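Local coordinates for cytoplasmic protein (Cryptococcus neoformans var. grubii serotype A, PDB 7LPO) that probably hydrolyses steryl beta-glucosides, releasing glucose from the sterol, as a fungal sterylglucosidase of glycoside hydrolase family 5, at residues D122-V127 with G245-R250; K249-A252 with L258-E261; D699-Q704 with Y754-T759. All blocks are in the same frame, centred on the assembly; numbering follows the deposited sequence.

Contacts 1 and 2 are neighbours in the catalytic TIM-barrel part of the chain, their centres about 8 Å apart. Both use helix 232-254: contact 1 packs it on helix 118-133, and contact 2 packs its C-terminal end on the loop that leads into strand 263-267. They share Lys-249 and Arg-250, and they touch where Ile-125 meets Ile-251. Contact 3 comes later in the chain, in the C-terminal beta domain, joining two loops. Its centre lies about 41 Å from that of contact 1 and 35 Å from that of contact 2. Contacts 1 and 2 thus belong to one helical layer of the barrel, whereas contact 3 is internal to the C-terminal domain.

Contact 1 (D122-V127 with G245-R250)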
loop_
_atom_site.group_PDB
_atom_site.type_symbol
_atom_site.label_atom_id
_atom_site.label_comp_id
_atom_site.label_asym_id
_atom_site.label_seq_id
_atom_site.Cartn_x
_atom_site.Cartn_y
_atom_site.Cartn_z
ATOM N N ASP A 122 11.761 6.840 -18.294
ATOM C CA ASP A 122 11.072 6.876 -19.595
ATOM C C ASP A 122 10.224 5.634 -19.802
ATOM O O ASP A 122 9.190 5.695 -20.476
ATOM C CB ASP A 122 12.128 7.006 -20.697
ATOM C CG ASP A 122 12.826 8.362 -20.693
ATOM O OD1 ASP A 122 12.294 9.321 -20.117
ATOM O OD2 ASP A 122 13.908 8.481 -21.284
ATOM N N TYR A 123 10.645 4.498 -19.241
ATOM C CA TYR A 123 9.796 3.315 -19.277
ATOM C C TYR A 123 8.486 3.575 -18.540
ATOM O O TYR A 123 7.403 3.250 -19.044
ATOM C CB TYR A 123 10.512 2.109 -18.669
ATOM C CG TYR A 123 9.533 1.022 -18.285
ATOM C CD1 TYR A 123 9.054 0.131 -19.233
ATOM C CD2 TYR A 123 9.053 0.915 -16.980
ATOM C CE1 TYR A 123 8.142 -0.851 -18.895
ATOM C CE2 TYR A 123 8.138 -0.068 -16.631
ATOM C CZ TYR A 123 7.690 -0.950 -17.593
ATOM O OH TYR A 123 6.780 -1.929 -17.263
ATOM N N ILE A 124 8.567 4.155 -17.335
ATOM C CA ILE A 124 7.355 4.467 -16.577
ATOM C C ILE A 124 6.444 5.378 -17.387
ATOM O O ILE A 124 5.224 5.192 -17.418
ATOM C CB ILE A 124 7.706 5.105 -15.221
ATOM C CG1 ILE A 124 8.288 4.069 -14.259
ATOM C CG2 ILE A 124 6.476 5.734 -14.613
ATOM C CD1 ILE A 124 8.952 4.678 -13.035
ATOM N N ILE A 125 7.020 6.382 -18.046
ATOM C CA ILE A 125 6.228 7.302 -18.857
ATOM C C ILE A 125 5.510 6.550 -19.968
ATOM O O ILE A 125 4.335 6.805 -20.249
ATOM C CB ILE A 125 7.128 8.423 -19.414
ATOM C CG1 ILE A 125 7.357 9.470 -18.324
ATOM C CG2 ILE A 125 6.522 9.028 -20.668
ATOM C CD1 ILE A 125 8.528 10.390 -18.590
ATOM N N ALA A 126 6.207 5.614 -20.616
ATOM C CA ALA A 126 5.580 4.804 -21.654
ATOM C C ALA A 126 4.431 3.982 -21.089
ATOM O O ALA A 126 3.373 3.866 -21.716
ATOM C CB ALA A 126 6.623 3.884 -22.297
ATOM N N VAL A 127 4.624 3.384 -19.913
ATOM C CA VAL A 127 3.533 2.660 -19.264
ATOM C C VAL A 127 2.376 3.603 -18.964
ATOM O O VAL A 127 1.213 3.287 -19.223
ATOM C CB VAL A 127 4.029 1.962 -17.986
ATOM C CG1 VAL A 127 2.856 1.340 -17.227
ATOM C CG2 VAL A 127 5.075 0.920 -18.328
ATOM N N GLY A 245 11.338 13.545 -7.080
ATOM C CA GLY A 245 11.199 14.806 -7.783
ATOM C C GLY A 245 11.701 14.745 -9.210
ATOM O O GLY A 245 11.168 15.427 -10.086
ATOM N N GLU A 246 12.717 13.925 -9.469
ATOM C CA GLU A 246 13.229 13.793 -10.830
ATOM C C GLU A 246 12.259 13.021 -11.716
ATOM O O GLU A 246 12.136 13.312 -12.912
ATOM C CB GLU A 246 14.590 13.104 -10.810
ATOM C CG GLU A 246 15.721 13.972 -10.324
ATOM C CD GLU A 246 16.126 15.025 -11.334
ATOM O OE1 GLU A 246 16.100 14.740 -12.550
ATOM O OE2 GLU A 246 16.469 16.141 -10.906
ATOM N N LEU A 247 11.569 12.023 -11.159
ATOM C CA LEU A 247 10.531 11.342 -11.927
ATOM C C LEU A 247 9.408 12.310 -12.273
ATOM O O LEU A 247 8.995 12.410 -13.436
ATOM C CB LEU A 247 9.995 10.147 -11.139
ATOM C CG LEU A 247 8.818 9.378 -11.727
ATOM C CD1 LEU A 247 9.151 8.935 -13.140
ATOM C CD2 LEU A 247 8.470 8.179 -10.843
ATOM N N ALA A 248 8.910 13.045 -11.269
ATOM C CA ALA A 248 7.854 14.027 -11.508
ATOM C C ALA A 248 8.281 15.048 -12.552
ATOM O O ALA A 248 7.535 15.343 -13.492
ATOM C CB ALA A 248 7.477 14.733 -10.206
ATOM N N LYS A 249 9.473 15.622 -12.381
ATOM C CA LYS A 249 10.006 16.549 -13.371
ATOM C C LYS A 249 10.054 15.914 -14.753
ATOM O O LYS A 249 9.696 16.550 -15.751
ATOM C CB LYS A 249 11.402 17.001 -12.947
ATOM C CG LYS A 249 12.109 17.886 -13.950
ATOM C CD LYS A 249 13.143 18.765 -13.249
ATOM C CE LYS A 249 14.539 18.446 -13.724
ATOM N NZ LYS A 249 14.701 18.844 -15.146
ATOM N N ARG A 250 10.508 14.663 -14.832
ATOM C CA ARG A 250 10.599 13.989 -16.122
ATOM C C ARG A 250 9.233 13.890 -16.784
ATOM O O ARG A 250 9.091 14.158 -17.982
ATOM C CB ARG A 250 11.202 12.598 -15.946
ATOM C CG ARG A 250 11.545 11.906 -17.244
ATOM C CD ARG A 250 12.939 12.287 -17.672
ATOM N NE ARG A 250 13.416 11.517 -18.817
ATOM C CZ ARG A 250 14.640 11.639 -19.322
ATOM N NH1 ARG A 250 15.497 12.489 -18.769
ATOM N NH2 ARG A 250 15.013 10.914 -20.368
#
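Arg-250 reaches from helix 232-254 to Asp-122 on helix 118-133, a pair of neighbouring helices in the TIM-barrel fold of this family 5 glycoside hydrolase. The short helical segments cross at -52° with their axes 10.5 Å apart. The guanidinium comes side-on to the carboxylate: NE of Arg-250 donates to OD1 of Asp-122 at 2.8 Å, and NH2 of Arg-250 donates to OD2 of Asp-122, also at 2.8 Å. Each oxygen is met on its syn side, but the two planes are turned 32° apart, so this two-pronged salt bridge is twisted rather than flat. A bend at chi2 of Arg-250 (88°) turns the chain toward the acid.

Further in, the contact is apolar. Ile-125 lies at about a right angle to the aliphatic part of Arg-250, its CD1 3.6 Å from CG of Arg-250. Ile-124 and Leu-247 likewise cross nearly square, and both also touch side chains of strand 98-104, Tyr-101 and Phe-103 respectively. Both helices thus rest on the same barrel strand through these side chains, and between them CD1 of Ile-124 stands 4.2 Å from CD2 of Leu-247.

Contact 2 (K249-A252 with L258-E261)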
loop_
_atom_site.group_PDB
_atom_site.type_symbol
_atom_site.label_atom_id
_atom_site.label_comp_id
_atom_site.label_asym_id
_atom_site.label_seq_id
_atom_site.Cartn_x
_atom_site.Cartn_y
_atom_site.Cartn_z
ATOM N N LYS A 249 9.473 15.622 -12.381
ATOM C CA LYS A 249 10.006 16.549 -13.371
ATOM C C LYS A 249 10.054 15.914 -14.753
ATOM O O LYS A 249 9.696 16.550 -15.751
ATOM C CB LYS A 249 11.402 17.001 -12.947
ATOM C CG LYS A 249 12.109 17.886 -13.950
ATOM C CD LYS A 249 13.143 18.765 -13.249
ATOM C CE LYS A 249 14.539 18.446 -13.724
ATOM N NZ LYS A 249 14.701 18.844 -15.146
ATOM N N ARG A 250 10.508 14.663 -14.832
ATOM C CA ARG A 250 10.599 13.989 -16.122
ATOM C C ARG A 250 9.233 13.890 -16.784
ATOM O O ARG A 250 9.091 14.158 -17.982
ATOM C CB ARG A 250 11.202 12.598 -15.946
ATOM C CG ARG A 250 11.545 11.906 -17.244
ATOM C CD ARG A 250 12.939 12.287 -17.672
ATOM N NE ARG A 250 13.416 11.517 -18.817
ATOM C CZ ARG A 250 14.640 11.639 -19.322
ATOM N NH1 ARG A 250 15.497 12.489 -18.769
ATOM N NH2 ARG A 250 15.013 10.914 -20.368
ATOM N N ILE A 251 8.219 13.474 -16.023
ATOM C CA ILE A 251 6.868 13.396 -16.566
ATOM C C ILE A 251 6.402 14.776 -16.999
ATOM O O ILE A 251 5.793 14.937 -18.064
ATOM C CB ILE A 251 5.905 12.787 -15.529
ATOM C CG1 ILE A 251 6.205 11.313 -15.296
ATOM C CG2 ILE A 251 4.470 12.969 -15.971
ATOM C CD1 ILE A 251 5.562 10.778 -14.019
ATOM N N ALA A 252 6.673 15.793 -16.178
ATOM C CA ALA A 252 6.187 17.133 -16.483
ATOM C C ALA A 252 6.838 17.697 -17.743
ATOM O O ALA A 252 6.194 18.427 -18.507
ATOM C CB ALA A 252 6.432 18.062 -15.291
ATOM N N LEU A 258 0.200 13.860 -19.680
ATOM C CA LEU A 258 -0.273 12.868 -18.723
ATOM C C LEU A 258 -0.831 13.524 -17.471
ATOM O O LEU A 258 -1.666 12.933 -16.780
ATOM C CB LEU A 258 0.871 11.933 -18.335
ATOM C CG LEU A 258 1.521 11.064 -19.412
ATOM C CD1 LEU A 258 2.758 10.399 -18.838
ATOM C CD2 LEU A 258 0.548 10.045 -19.927
ATOM N N LEU A 259 -0.374 14.727 -17.150
ATOM C CA LEU A 259 -0.707 15.314 -15.863
ATOM C C LEU A 259 -2.182 15.680 -15.808
ATOM O O LEU A 259 -2.736 16.226 -16.765
ATOM C CB LEU A 259 0.153 16.541 -15.607
ATOM C CG LEU A 259 1.650 16.304 -15.417
ATOM C CD1 LEU A 259 2.322 17.637 -15.094
ATOM C CD2 LEU A 259 1.950 15.294 -14.339
ATOM N N ASP A 260 -2.824 15.328 -14.687
ATOM C CA ASP A 260 -4.197 15.717 -14.371
ATOM C C ASP A 260 -5.244 14.949 -15.172
ATOM O O ASP A 260 -6.264 14.532 -14.610
ATOM C CB ASP A 260 -4.361 17.229 -14.565
ATOM C CG ASP A 260 -3.377 18.025 -13.721
ATOM O OD1 ASP A 260 -3.160 17.628 -12.553
ATOM O OD2 ASP A 260 -2.808 19.028 -14.221
ATOM N N GLU A 261 -5.007 14.750 -16.468
ATOM C CA GLU A 261 -5.910 13.924 -17.258
ATOM C C GLU A 261 -5.734 12.449 -16.923
ATOM O O GLU A 261 -6.711 11.692 -16.884
ATOM C CB GLU A 261 -5.672 14.163 -18.747
ATOM C CG GLU A 261 -6.528 13.287 -19.657
ATOM C CD GLU A 261 -6.443 13.690 -21.124
ATOM O OE1 GLU A 261 -5.578 14.531 -21.478
ATOM O OE2 GLU A 261 -7.242 13.162 -21.926
#
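The last full turn or so of helix 232-254 lies beside the loop that follows, bringing CA of Ile-251 to 7.5 Å from CA of Leu-258 and CA of Ala-252 to 7.2 Å from CA of Leu-259. This is a helix-to-strand connection (alpha-beta loop) of the TIM barrel: the chain leaves the helix, doubles back against its C-terminal end and goes on into strand 263-267. The contact is wholly apolar and made mainly by side chains, though CD1 of Leu-259 also comes down on CA of Ala-252.

Ile-251 points toward the loop and meets both leucines through one branch. Its CG2, which lies anti to the backbone N because CG1 takes the place beside that nitrogen (chi1 -69°), reaches CD2 of Leu-259 at 3.8 Å, and the two side chains slant across each other. The same methyl comes within 4.2 Å of CD1 of Leu-258, so it sits at the meeting point of the two loop residues.

The two leucines continue the packing in different directions. Leu-258 is buried and also touches Leu-128 of helix 118-133, while Ile-251 touches Ile-125 of that helix, so the returning loop is packed on both helices. Leu-259 is only partly buried and leans on His-420, whose NE2 is hydrogen-bonded to OD1 of Asp-260 next door. The other branch of Leu-259 covers Ala-252, CD1 of Leu-259 lying 4.1 Å from CB of Ala-252.

Contact 3 (D699-Q704 with Y754-T759); sequences DIANEQ and YPVPGT
Val-756 packs against the backbone of Asp-699 and the methyl of Ala-701, joining two loops of the C-terminal beta domain of this family 5 hydrolase. One loop follows strand 689-696, the other strand 749-753. CG1 of Val-756 does the touching: it lies 3.3 Å from the carbonyl O of Asp-699 and also meets CB of that residue. A chi1 of -47° puts CG1 beside the backbone N, making it the branch that faces Asp-699 and Ala-701. From CG1 of Val-756 to CB of Ala-701 is 3.9 Å. Ala-701 turns its methyl toward the other loop as well, and CB of Ala-701 meets the carbonyl O of Tyr-754 at 3.4 Å. The first shell is therefore methyl groups laid on carbonyl oxygens and on one another.

Outside this shell, neighbouring strands and side chains position the residues. Val-756 also rests on Val-695 of strand 689-696, and the carboxylate of Asp-699 is turned to a salt bridge with Arg-696. The ring of Tyr-754 is buried, edge-to-face with Trp-752 and Tyr-764, and its OH is hydrogen-bonded to the carbonyl O of Val-674 and to OG1 of Thr-707. Farther along the first loop, Asn-702 closes an Asx turn: its OD1 accepts from the backbone N of Gln-704 at 2.7 Å, with the donor in the carbonyl plane and a C=O...N angle of 150°.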
loop_
_atom_site.group_PDB
_atom_site.type_symbol
_atom_site.label_atom_id
_atom_site.label_comp_id
_atom_site.label_asym_id
_atom_site.label_seq_id
_atom_site.Cartn_x
_atom_site.Cartn_y
_atom_site.Cartn_z
ATOM N N ASP A 699 -28.422 20.553 -7.690
ATOM C CA ASP A 699 -27.564 19.676 -8.474
ATOM C C ASP A 699 -27.877 19.816 -9.959
ATOM O O ASP A 699 -28.996 20.151 -10.353
ATOM C CB ASP A 699 -27.739 18.222 -8.036
ATOM C CG ASP A 699 -26.921 17.891 -6.800
ATOM O OD1 ASP A 699 -25.768 18.371 -6.715
ATOM O OD2 ASP A 699 -27.426 17.167 -5.914
ATOM N N ILE A 700 -26.873 19.538 -10.785
ATOM C CA ILE A 700 -26.961 19.720 -12.229
ATOM C C ILE A 700 -27.271 18.381 -12.881
ATOM O O ILE A 700 -26.469 17.444 -12.801
ATOM C CB ILE A 700 -25.660 20.299 -12.800
ATOM C CG1 ILE A 700 -25.405 21.702 -12.254
ATOM C CG2 ILE A 700 -25.721 20.296 -14.317
ATOM C CD1 ILE A 700 -23.979 22.192 -12.500
ATOM N N ALA A 701 -28.418 18.305 -13.555
ATOM C CA ALA A 701 -28.827 17.112 -14.284
ATOM C C ALA A 701 -29.429 17.532 -15.616
ATOM O O ALA A 701 -30.263 18.440 -15.664
ATOM C CB ALA A 701 -29.846 16.286 -13.490
ATOM N N ASN A 702 -29.006 16.878 -16.691
ATOM C CA ASN A 702 -29.590 17.113 -18.005
ATOM C C ASN A 702 -29.243 15.922 -18.890
ATOM O O ASN A 702 -28.802 14.875 -18.402
ATOM C CB ASN A 702 -29.119 18.448 -18.595
ATOM C CG ASN A 702 -27.617 18.536 -18.731
ATOM O OD1 ASN A 702 -26.979 17.665 -19.318
ATOM N ND2 ASN A 702 -27.042 19.606 -18.196
ATOM N N GLU A 703 -29.461 16.078 -20.198
ATOM C CA GLU A 703 -29.281 14.968 -21.125
ATOM C C GLU A 703 -27.824 14.574 -21.272
ATOM O O GLU A 703 -27.533 13.454 -21.703
ATOM C CB GLU A 703 -29.851 15.330 -22.497
ATOM C CG GLU A 703 -31.328 15.675 -22.491
ATOM C CD GLU A 703 -32.137 14.781 -21.564
ATOM O OE1 GLU A 703 -32.342 13.595 -21.905
ATOM O OE2 GLU A 703 -32.562 15.261 -20.488
ATOM N N GLN A 704 -26.905 15.476 -20.948
ATOM C CA GLN A 704 -25.483 15.205 -21.034
ATOM C C GLN A 704 -24.841 14.992 -19.672
ATOM O O GLN A 704 -23.673 14.595 -19.614
ATOM C CB GLN A 704 -24.774 16.360 -21.759
ATOM C CG GLN A 704 -24.708 16.222 -23.278
ATOM C CD GLN A 704 -26.075 16.288 -23.932
ATOM O OE1 GLN A 704 -26.400 15.466 -24.796
ATOM N NE2 GLN A 704 -26.887 17.270 -23.529
ATOM N N TYR A 754 -32.347 11.643 -14.319
ATOM C CA TYR A 754 -33.472 11.954 -13.450
ATOM C C TYR A 754 -33.506 13.449 -13.196
ATOM O O TYR A 754 -32.465 14.111 -13.277
ATOM C CB TYR A 754 -33.403 11.186 -12.115
ATOM C CG TYR A 754 -32.035 11.082 -11.470
ATOM C CD1 TYR A 754 -31.422 12.190 -10.901
ATOM C CD2 TYR A 754 -31.376 9.863 -11.401
ATOM C CE1 TYR A 754 -30.168 12.086 -10.307
ATOM C CE2 TYR A 754 -30.135 9.749 -10.810
ATOM C CZ TYR A 754 -29.539 10.860 -10.261
ATOM O OH TYR A 754 -28.304 10.730 -9.672
ATOM N N PRO A 755 -34.679 14.012 -12.913
ATOM C CA PRO A 755 -34.742 15.419 -12.503
ATOM C C PRO A 755 -34.437 15.580 -11.025
ATOM O O PRO A 755 -34.839 14.763 -10.192
ATOM C CB PRO A 755 -36.195 15.806 -12.805
ATOM C CG PRO A 755 -36.955 14.521 -12.612
ATOM C CD PRO A 755 -36.022 13.416 -13.073
ATOM N N VAL A 756 -33.733 16.657 -10.694
ATOM C CA VAL A 756 -33.458 16.958 -9.293
ATOM C C VAL A 756 -34.766 17.397 -8.645
ATOM O O VAL A 756 -35.719 17.755 -9.356
ATOM C CB VAL A 756 -32.359 18.022 -9.145
ATOM C CG1 VAL A 756 -31.187 17.683 -10.058
ATOM C CG2 VAL A 756 -32.903 19.406 -9.447
ATOM N N PRO A 757 -34.871 17.364 -7.318
ATOM C CA PRO A 757 -36.084 17.873 -6.668
ATOM C C PRO A 757 -36.219 19.377 -6.848
ATOM O O PRO A 757 -35.232 20.114 -6.909
ATOM C CB PRO A 757 -35.892 17.508 -5.189
ATOM C CG PRO A 757 -34.774 16.493 -5.166
ATOM C CD PRO A 757 -33.911 16.795 -6.358
ATOM N N GLY A 758 -37.468 19.833 -6.939
ATOM C CA GLY A 758 -37.710 21.261 -7.013
ATOM C C GLY A 758 -37.284 22.004 -5.766
ATOM O O GLY A 758 -37.025 23.211 -5.827
ATOM N N THR A 759 -37.191 21.308 -4.638
ATOM C CA THR A 759 -36.829 21.931 -3.378
ATOM C C THR A 759 -36.149 20.901 -2.491
ATOM O O THR A 759 -36.539 19.733 -2.470
ATOM C CB THR A 759 -38.063 22.497 -2.663
ATOM O OG1 THR A 759 -37.689 22.968 -1.363
ATOM C CG2 THR A 759 -39.147 21.435 -2.521
#